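Serine protease pet (Escherichia coli, PDB 4OM9) is a secreted autotransporter enterotoxin of enteroaggregative strains whose passenger domain acts as a serine protease, with alpha-fodrin as its likely host target. Local coordinates at residues E869-D878 with V905-S916; D784-G792 with A802-V810. All blocks are in the same frame, centred on the assembly; numbering follows the deposited sequence.

Interaction 1 of 2, residues E869-D878 with V905-S916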
loop_
_atom_site.group_PDB
_atom_site.type_symbol
_atom_site.label_atom_id
_atom_site.label_comp_id
_atom_site.label_asym_id
_atom_site.label_seq_id
_atom_site.Cartn_x
_atom_site.Cartn_y
_atom_site.Cartn_z
ATOM N N GLU A 869 33.657 -36.088 -19.603
ATOM C CA GLU A 869 33.869 -36.064 -18.158
ATOM C C GLU A 869 34.945 -35.048 -17.783
ATOM O O GLU A 869 35.328 -34.219 -18.610
ATOM C CB GLU A 869 34.239 -37.459 -17.649
ATOM C CG GLU A 869 33.075 -38.444 -17.585
ATOM C CD GLU A 869 32.540 -38.839 -18.951
ATOM O OE1 GLU A 869 31.433 -39.405 -19.014
ATOM O OE2 GLU A 869 33.223 -38.593 -19.963
ATOM N N GLY A 870 35.431 -35.109 -16.544
ATOM C CA GLY A 870 36.334 -34.088 -16.033
ATOM C C GLY A 870 37.605 -34.579 -15.360
ATOM O O GLY A 870 37.924 -35.765 -15.404
ATOM N N ALA A 871 38.327 -33.653 -14.730
ATOM C CA ALA A 871 39.621 -33.950 -14.111
ATOM C C ALA A 871 39.486 -34.394 -12.648
ATOM O O ALA A 871 38.542 -34.005 -11.960
ATOM C CB ALA A 871 40.539 -32.734 -14.211
ATOM N N ASN A 872 40.433 -35.231 -12.215
ATOM C CA ASN A 872 40.515 -35.807 -10.861
ATOM C C ASN A 872 39.493 -36.911 -10.575
ATOM O O ASN A 872 39.734 -38.075 -10.893
ATOM C CB ASN A 872 40.393 -34.716 -9.792
ATOM C CG ASN A 872 41.675 -34.527 -9.007
ATOM O OD1 ASN A 872 41.933 -35.242 -8.040
ATOM N ND2 ASN A 872 42.488 -33.561 -9.421
ATOM N N ASN A 873 38.376 -36.544 -9.952
ATOM C CA ASN A 873 37.301 -37.477 -9.591
ATOM C C ASN A 873 37.723 -38.603 -8.648
ATOM O O ASN A 873 38.876 -38.674 -8.223
ATOM C CB ASN A 873 36.674 -38.089 -10.847
ATOM C CG ASN A 873 36.067 -37.045 -11.763
ATOM O OD1 ASN A 873 35.999 -35.867 -11.420
ATOM N ND2 ASN A 873 35.617 -37.475 -12.933
ATOM N N LEU A 874 36.771 -39.478 -8.330
ATOM C CA LEU A 874 36.991 -40.578 -7.390
ATOM C C LEU A 874 35.877 -41.621 -7.434
ATOM O O LEU A 874 34.909 -41.521 -6.686
ATOM C CB LEU A 874 37.113 -40.048 -5.958
ATOM C CG LEU A 874 38.517 -40.016 -5.357
ATOM C CD1 LEU A 874 38.445 -39.999 -3.838
ATOM C CD2 LEU A 874 39.354 -41.190 -5.864
ATOM N N LEU A 875 36.018 -42.626 -8.292
ATOM C CA LEU A 875 35.007 -43.675 -8.390
ATOM C C LEU A 875 35.295 -44.801 -7.403
ATOM O O LEU A 875 35.902 -45.809 -7.756
ATOM C CB LEU A 875 34.935 -44.224 -9.819
ATOM C CG LEU A 875 33.679 -45.003 -10.227
ATOM C CD1 LEU A 875 33.248 -44.626 -11.637
ATOM C CD2 LEU A 875 33.905 -46.504 -10.129
ATOM N N LEU A 876 34.589 -44.830 -6.243
ATOM C CA LEU A 876 34.636 -45.864 -5.104
ATOM C C LEU A 876 33.544 -47.045 -4.835
ATOM O O LEU A 876 32.961 -47.478 -5.796
ATOM C CB LEU A 876 34.819 -45.105 -3.803
ATOM C CG LEU A 876 36.079 -44.272 -3.693
ATOM C CD1 LEU A 876 37.236 -45.071 -4.232
ATOM C CD2 LEU A 876 35.969 -42.953 -4.428
ATOM N N VAL A 877 33.297 -47.551 -3.577
ATOM C CA VAL A 877 32.414 -48.775 -3.250
ATOM C C VAL A 877 32.085 -49.351 -1.793
ATOM O O VAL A 877 32.903 -49.157 -0.930
ATOM C CB VAL A 877 33.093 -50.047 -3.775
ATOM C CG1 VAL A 877 33.140 -50.124 -5.290
ATOM C CG2 VAL A 877 34.453 -50.225 -3.117
ATOM N N ASP A 878 30.995 -50.142 -1.549
ATOM C CA ASP A 878 30.845 -51.057 -0.323
ATOM C C ASP A 878 29.608 -52.025 0.080
ATOM O O ASP A 878 28.552 -51.965 -0.508
ATOM C CB ASP A 878 31.411 -50.425 0.933
ATOM C CG ASP A 878 32.643 -51.173 1.456
ATOM O OD1 ASP A 878 33.748 -50.985 0.916
ATOM O OD2 ASP A 878 32.509 -51.950 2.416
ATOM N N VAL A 905 39.525 -39.930 -16.037
ATOM C CA VAL A 905 38.452 -39.128 -15.475
ATOM C C VAL A 905 38.018 -39.743 -14.149
ATOM O O VAL A 905 36.958 -39.424 -13.624
ATOM C CB VAL A 905 37.266 -39.023 -16.442
ATOM C CG1 VAL A 905 37.682 -38.259 -17.694
ATOM C CG2 VAL A 905 36.750 -40.402 -16.806
ATOM N N PHE A 906 38.854 -40.645 -13.636
ATOM C CA PHE A 906 38.746 -41.190 -12.283
ATOM C C PHE A 906 40.148 -41.584 -11.817
ATOM O O PHE A 906 40.384 -42.731 -11.449
ATOM C CB PHE A 906 37.802 -42.397 -12.232
ATOM C CG PHE A 906 36.399 -42.094 -12.675
ATOM C CD1 PHE A 906 35.489 -41.526 -11.802
ATOM C CD2 PHE A 906 35.993 -42.361 -13.969
ATOM C CE1 PHE A 906 34.196 -41.240 -12.211
ATOM C CE2 PHE A 906 34.705 -42.078 -14.386
ATOM C CZ PHE A 906 33.805 -41.518 -13.506
ATOM N N LYS A 907 41.060 -40.609 -11.834
ATOM C CA LYS A 907 42.500 -40.819 -11.645
ATOM C C LYS A 907 42.874 -41.717 -10.459
ATOM O O LYS A 907 42.133 -41.817 -9.479
ATOM C CB LYS A 907 43.205 -39.463 -11.493
ATOM C CG LYS A 907 44.714 -39.511 -11.728
ATOM C CD LYS A 907 45.401 -38.215 -11.327
ATOM C CE LYS A 907 46.913 -38.337 -11.458
ATOM N NZ LYS A 907 47.608 -37.070 -11.108
ATOM N N THR A 908 44.036 -42.360 -10.566
ATOM C CA THR A 908 44.507 -43.313 -9.561
ATOM C C THR A 908 45.054 -42.638 -8.302
ATOM O O THR A 908 46.194 -42.164 -8.275
ATOM C CB THR A 908 45.602 -44.234 -10.133
ATOM O OG1 THR A 908 45.174 -44.765 -11.394
ATOM C CG2 THR A 908 45.890 -45.379 -9.171
ATOM N N GLU A 909 44.227 -42.612 -7.262
ATOM C CA GLU A 909 44.610 -42.069 -5.965
ATOM C C GLU A 909 44.663 -43.187 -4.925
ATOM O O GLU A 909 43.624 -43.658 -4.461
ATOM C CB GLU A 909 43.626 -40.981 -5.521
ATOM C CG GLU A 909 43.299 -39.945 -6.590
ATOM C CD GLU A 909 44.423 -38.952 -6.822
ATOM O OE1 GLU A 909 44.317 -38.145 -7.772
ATOM O OE2 GLU A 909 45.410 -38.974 -6.055
ATOM N N THR A 910 45.871 -43.612 -4.565
ATOM C CA THR A 910 46.033 -44.704 -3.609
ATOM C C THR A 910 45.837 -44.228 -2.169
ATOM O O THR A 910 46.765 -44.267 -1.358
ATOM C CB THR A 910 47.415 -45.377 -3.745
ATOM O OG1 THR A 910 48.449 -44.394 -3.610
ATOM C CG2 THR A 910 47.543 -46.058 -5.098
ATOM N N GLN A 911 44.622 -43.780 -1.867
ATOM C CA GLN A 911 44.237 -43.382 -0.515
ATOM C C GLN A 911 42.720 -43.500 -0.351
ATOM O O GLN A 911 41.992 -42.505 -0.408
ATOM C CB GLN A 911 44.702 -41.955 -0.210
ATOM C CG GLN A 911 44.469 -41.515 1.232
ATOM C CD GLN A 911 45.221 -42.366 2.236
ATOM O OE1 GLN A 911 46.349 -42.790 1.983
ATOM N NE2 GLN A 911 44.598 -42.626 3.381
ATOM N N THR A 912 42.251 -44.728 -0.154
ATOM C CA THR A 912 40.823 -44.997 -0.034
ATOM C C THR A 912 40.472 -45.591 1.326
ATOM O O THR A 912 40.805 -46.742 1.617
ATOM C CB THR A 912 40.334 -45.960 -1.135
ATOM O OG1 THR A 912 40.538 -45.363 -2.423
ATOM C CG2 THR A 912 38.857 -46.273 -0.954
ATOM N N ILE A 913 39.801 -44.798 2.155
ATOM C CA ILE A 913 39.321 -45.276 3.445
ATOM C C ILE A 913 38.161 -46.245 3.233
ATOM O O ILE A 913 38.113 -47.318 3.836
ATOM C CB ILE A 913 38.867 -44.114 4.355
ATOM C CG1 ILE A 913 39.970 -43.062 4.478
ATOM C CG2 ILE A 913 38.469 -44.634 5.728
ATOM C CD1 ILE A 913 41.225 -43.565 5.155
ATOM N N GLY A 914 37.236 -45.858 2.360
ATOM C CA GLY A 914 36.072 -46.668 2.057
ATOM C C GLY A 914 35.171 -46.843 3.263
ATOM O O GLY A 914 35.136 -45.995 4.155
ATOM N N PHE A 915 34.435 -47.947 3.287
ATOM C CA PHE A 915 33.608 -48.283 4.437
ATOM C C PHE A 915 34.414 -49.129 5.418
ATOM O O PHE A 915 35.141 -48.597 6.255
ATOM C CB PHE A 915 32.342 -49.019 3.995
ATOM C CG PHE A 915 31.368 -49.281 5.109
ATOM C CD1 PHE A 915 30.670 -48.236 5.698
ATOM C CD2 PHE A 915 31.137 -50.570 5.558
ATOM C CE1 PHE A 915 29.770 -48.472 6.722
ATOM C CE2 PHE A 915 30.238 -50.815 6.579
ATOM C CZ PHE A 915 29.554 -49.764 7.162
ATOM N N SER A 916 34.295 -50.447 5.300
ATOM C CA SER A 916 35.032 -51.359 6.166
ATOM C C SER A 916 36.484 -51.486 5.718
ATOM O O SER A 916 37.046 -50.562 5.129
ATOM C CB SER A 916 34.365 -52.736 6.192
ATOM O OG SER A 916 33.073 -52.667 6.768
#

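Interaction 2 of 2, residues D784-G792 with A802-V810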
loop_
_atom_site.group_PDB
_atom_site.type_symbol
_atom_site.label_atom_id
_atom_site.label_comp_id
_atom_site.label_asym_id
_atom_site.label_seq_id
_atom_site.Cartn_x
_atom_site.Cartn_y
_atom_site.Cartn_z
ATOM N N ASP A 784 27.356 -33.283 6.528
ATOM C CA ASP A 784 28.773 -33.645 6.325
ATOM C C ASP A 784 29.601 -32.462 5.811
ATOM O O ASP A 784 30.378 -31.865 6.558
ATOM C CB ASP A 784 28.897 -34.836 5.371
ATOM C CG ASP A 784 28.170 -36.066 5.879
ATOM O OD1 ASP A 784 26.986 -35.948 6.260
ATOM O OD2 ASP A 784 28.783 -37.154 5.894
ATOM N N GLY A 785 29.463 -32.148 4.527
ATOM C CA GLY A 785 29.798 -30.824 4.043
ATOM C C GLY A 785 28.463 -30.110 4.097
ATOM O O GLY A 785 27.912 -29.932 5.180
ATOM N N PHE A 786 27.939 -29.677 2.958
ATOM C CA PHE A 786 28.700 -29.468 1.738
ATOM C C PHE A 786 28.493 -28.115 1.013
ATOM O O PHE A 786 28.837 -28.035 -0.145
ATOM C CB PHE A 786 28.392 -30.569 0.726
ATOM C CG PHE A 786 28.826 -31.937 1.146
ATOM C CD1 PHE A 786 30.154 -32.315 1.068
ATOM C CD2 PHE A 786 27.899 -32.859 1.590
ATOM C CE1 PHE A 786 30.548 -33.583 1.448
ATOM C CE2 PHE A 786 28.289 -34.124 1.973
ATOM C CZ PHE A 786 29.614 -34.487 1.902
ATOM N N ASP A 787 27.879 -27.077 1.582
ATOM C CA ASP A 787 26.974 -27.095 2.713
ATOM C C ASP A 787 25.577 -27.492 2.243
ATOM O O ASP A 787 24.644 -26.720 2.363
ATOM C CB ASP A 787 26.952 -25.726 3.393
ATOM C CG ASP A 787 26.975 -24.579 2.394
ATOM O OD1 ASP A 787 26.470 -24.757 1.262
ATOM O OD2 ASP A 787 27.500 -23.503 2.739
ATOM N N THR A 788 25.430 -28.685 1.678
ATOM C CA THR A 788 24.121 -29.078 1.169
ATOM C C THR A 788 23.980 -30.576 1.007
ATOM O O THR A 788 24.779 -31.219 0.327
ATOM C CB THR A 788 23.817 -28.408 -0.197
ATOM O OG1 THR A 788 23.822 -26.980 -0.050
ATOM C CG2 THR A 788 22.453 -28.851 -0.722
ATOM N N SER A 789 22.959 -31.141 1.636
ATOM C CA SER A 789 22.645 -32.541 1.403
ATOM C C SER A 789 21.229 -32.648 0.862
ATOM O O SER A 789 20.361 -31.842 1.202
ATOM C CB SER A 789 22.802 -33.373 2.677
ATOM O OG SER A 789 21.686 -33.202 3.533
ATOM N N TYR A 790 21.028 -33.634 -0.004
ATOM C CA TYR A 790 19.736 -33.962 -0.565
ATOM C C TYR A 790 19.528 -35.463 -0.505
ATOM O O TYR A 790 20.508 -36.218 -0.468
ATOM C CB TYR A 790 19.624 -33.459 -2.011
ATOM C CG TYR A 790 18.483 -34.107 -2.748
ATOM C CD1 TYR A 790 17.180 -33.657 -2.582
ATOM C CD2 TYR A 790 18.701 -35.209 -3.565
ATOM C CE1 TYR A 790 16.132 -34.273 -3.231
ATOM C CE2 TYR A 790 17.665 -35.827 -4.213
ATOM C CZ TYR A 790 16.386 -35.362 -4.044
ATOM O OH TYR A 790 15.362 -35.995 -4.699
ATOM N N GLN A 791 18.267 -35.904 -0.487
ATOM C CA GLN A 791 17.957 -37.327 -0.718
ATOM C C GLN A 791 16.494 -37.558 -1.096
ATOM O O GLN A 791 15.600 -37.059 -0.441
ATOM C CB GLN A 791 18.327 -38.190 0.509
ATOM C CG GLN A 791 17.572 -37.841 1.772
ATOM C CD GLN A 791 17.458 -39.064 2.684
ATOM O OE1 GLN A 791 16.698 -39.995 2.394
ATOM N NE2 GLN A 791 18.225 -39.077 3.769
ATOM N N GLY A 792 16.261 -38.332 -2.151
ATOM C CA GLY A 792 17.339 -38.946 -2.900
ATOM C C GLY A 792 16.895 -39.707 -4.128
ATOM O O GLY A 792 17.332 -40.826 -4.333
ATOM N N ALA A 802 23.548 -28.603 -11.271
ATOM C CA ALA A 802 24.818 -28.082 -10.772
ATOM C C ALA A 802 25.133 -28.705 -9.416
ATOM O O ALA A 802 24.224 -29.071 -8.677
ATOM C CB ALA A 802 24.777 -26.575 -10.672
ATOM N N MET A 803 26.417 -28.856 -9.102
ATOM C CA MET A 803 26.825 -29.533 -7.871
ATOM C C MET A 803 28.103 -28.983 -7.256
ATOM O O MET A 803 29.021 -29.748 -6.966
ATOM C CB MET A 803 27.044 -31.026 -8.119
ATOM C CG MET A 803 26.090 -31.703 -9.079
ATOM S SD MET A 803 24.592 -32.305 -8.295
ATOM C CE MET A 803 24.683 -34.027 -8.789
ATOM N N ASN A 804 28.182 -27.673 -7.064
ATOM C CA ASN A 804 29.328 -27.125 -6.353
ATOM C C ASN A 804 29.272 -27.541 -4.899
ATOM O O ASN A 804 28.680 -26.846 -4.073
ATOM C CB ASN A 804 29.388 -25.605 -6.461
ATOM C CG ASN A 804 29.774 -25.141 -7.838
ATOM O OD1 ASN A 804 29.457 -25.790 -8.834
ATOM N ND2 ASN A 804 30.471 -24.014 -7.909
ATOM N N ASN A 805 29.859 -28.699 -4.616
ATOM C CA ASN A 805 30.020 -29.207 -3.262
ATOM C C ASN A 805 28.661 -29.661 -2.721
ATOM O O ASN A 805 27.791 -28.849 -2.450
ATOM C CB ASN A 805 30.694 -28.132 -2.385
ATOM C CG ASN A 805 31.303 -28.693 -1.112
ATOM O OD1 ASN A 805 31.327 -29.902 -0.897
ATOM N ND2 ASN A 805 31.774 -27.803 -0.247
ATOM N N ALA A 806 28.485 -30.974 -2.603
ATOM C CA ALA A 806 27.199 -31.581 -2.247
ATOM C C ALA A 806 27.520 -33.061 -1.818
ATOM O O ALA A 806 28.678 -33.278 -1.468
ATOM C CB ALA A 806 26.233 -31.427 -3.400
ATOM N N LEU A 807 26.657 -34.096 -1.825
ATOM C CA LEU A 807 25.494 -34.359 -2.676
ATOM C C LEU A 807 24.442 -35.221 -2.004
ATOM O O LEU A 807 24.102 -35.020 -0.842
ATOM C CB LEU A 807 25.938 -35.060 -3.956
ATOM C CG LEU A 807 25.493 -34.521 -5.310
ATOM C CD1 LEU A 807 24.204 -33.745 -5.181
ATOM C CD2 LEU A 807 26.602 -33.689 -5.904
ATOM N N TRP A 808 23.937 -36.200 -2.751
ATOM C CA TRP A 808 22.858 -37.037 -2.246
ATOM C C TRP A 808 23.256 -38.446 -1.922
ATOM O O TRP A 808 24.332 -38.915 -2.291
ATOM C CB TRP A 808 21.660 -37.090 -3.212
ATOM C CG TRP A 808 21.932 -37.222 -4.673
ATOM C CD1 TRP A 808 23.079 -36.921 -5.334
ATOM C CD2 TRP A 808 21.006 -37.664 -5.663
ATOM N NE1 TRP A 808 22.935 -37.162 -6.679
ATOM C CE2 TRP A 808 21.662 -37.615 -6.908
ATOM C CE3 TRP A 808 19.683 -38.102 -5.618
ATOM C CZ2 TRP A 808 21.048 -37.987 -8.092
ATOM C CZ3 TRP A 808 19.073 -38.469 -6.791
ATOM C CH2 TRP A 808 19.760 -38.420 -8.016
ATOM N N LYS A 809 22.350 -39.114 -1.223
ATOM C CA LYS A 809 22.556 -40.493 -0.842
ATOM C C LYS A 809 21.864 -41.433 -1.838
ATOM O O LYS A 809 22.024 -42.647 -1.769
ATOM C CB LYS A 809 22.046 -40.720 0.580
ATOM C CG LYS A 809 22.388 -39.599 1.570
ATOM C CD LYS A 809 22.244 -40.109 3.002
ATOM C CE LYS A 809 22.591 -39.063 4.050
ATOM N NZ LYS A 809 21.389 -38.282 4.465
ATOM N N VAL A 810 21.102 -40.841 -2.758
ATOM C CA VAL A 810 20.367 -41.545 -3.821
ATOM C C VAL A 810 19.562 -42.760 -3.361
ATOM O O VAL A 810 20.104 -43.841 -3.206
ATOM C CB VAL A 810 21.304 -42.005 -4.936
ATOM C CG1 VAL A 810 20.486 -42.469 -6.124
ATOM C CG2 VAL A 810 22.230 -40.879 -5.346
#

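Interaction 1 of 2, residues E869-D878 with V905-S916
Asn872 O takes the backbone N-H of Lys907, N to O 3.0 Å. The same oxygen meets Phe906 CA in a longer C-H...O contact. Phe906 lies between two side chains of residues 869-878. Leu875 lays its CD1 over one face of the ring, 3.7 Å from the centroid and 16° off the normal; its CG stands anti to the backbone N (chi1 -162°), which carries the branch out over the aromatic carbons. The amide end of Asn873 lies over the rim of the opposite face, and Trp933 meets the ring edge-to-face. Beside the ring, Val905 CG1 touches Glu869 CB at 3.5 Å, while Val905 CA points its hydrogen at Gly870 O. Farther along, Leu876 and Thr912 lie antiparallel, Leu876 CD1 against the threonine hydroxyl and methyl; the Asp878 carboxylate comes across the CB of Phe915, OD2 3.3 Å from that carbon. The two segments run the same general way near the C-terminal end of the beta-helical passenger domain, but neither forms a regular strand here. With Phe906 held between a leucine methyl and an amide, and Lys907 N to Asn872 O the one hydrogen bond assigned across the segments, most of the contact is van der Waals packing.

Interaction 2 of 2, residues D784-G792 with A802-V810
Tyr790 and Trp808 run abreast off adjacent segments, with Tyr790 CE2 3.3 Å from Trp808 CE3. The phenol meets the six-membered ring obliquely, centroids 5.6 Å apart and planes at 50°, and Trp808 CG sits in plane at the tyrosine edge. With Tyr790 CG anti to the backbone N (chi1 164°), the ring is set beside the indole. It also stacks on Phe763, and its hydroxyl is bonded to Gly751 O and Ser793 N, which fix the far end. The indole carries Val810 CG2 over the centre of one face and Gly792 at its edge, Gly792 C 3.5 Å from Trp808 CE3. Strand 788-791 belongs to the beta-helix: it bonds to strand 747-755 on one side, and 802-810 runs parallel on its other side, consistent with an irregular further coil. That second pairing is loose. Tyr790 N reaches Leu807 O in a weak but straight bond of 3.5 Å (165°), accompanied by C-H...O contacts from Trp808 CA to Tyr790 O at 3.1 Å and from Ala806 CA to Thr788 O at 3.6 Å. Toward the strand's start, the poorly ordered Phe786 ring lies over the Ala806 carbonyl, while Asn805 OD1, hydrogen-bonded to Ser824 OG, stands at the ring edge.

In the fold
Along the chain, the protease region near the N terminus gives way to a long beta-helix, and both contacts lie toward that helix's far, C-terminal end. Interaction 2 comes first: its two segments are separated by nine residues, including strand 794-796, so it closes one short excursion and ties strand 788-791 of the beta-helix to the irregular chain after strand 794-796. Interaction 1 opens only after this contact is complete, joining two irregular parts of the C-terminal region, 869-878 and 905-916, across a longer loop of 26 residues without helix or strand. The contacts therefore follow in series, neither crossing nor enclosing one another. The centres of interaction 1 and interaction 2 lie about 17 Å apart; interaction 2 is buried, interaction 1 nearer the surface.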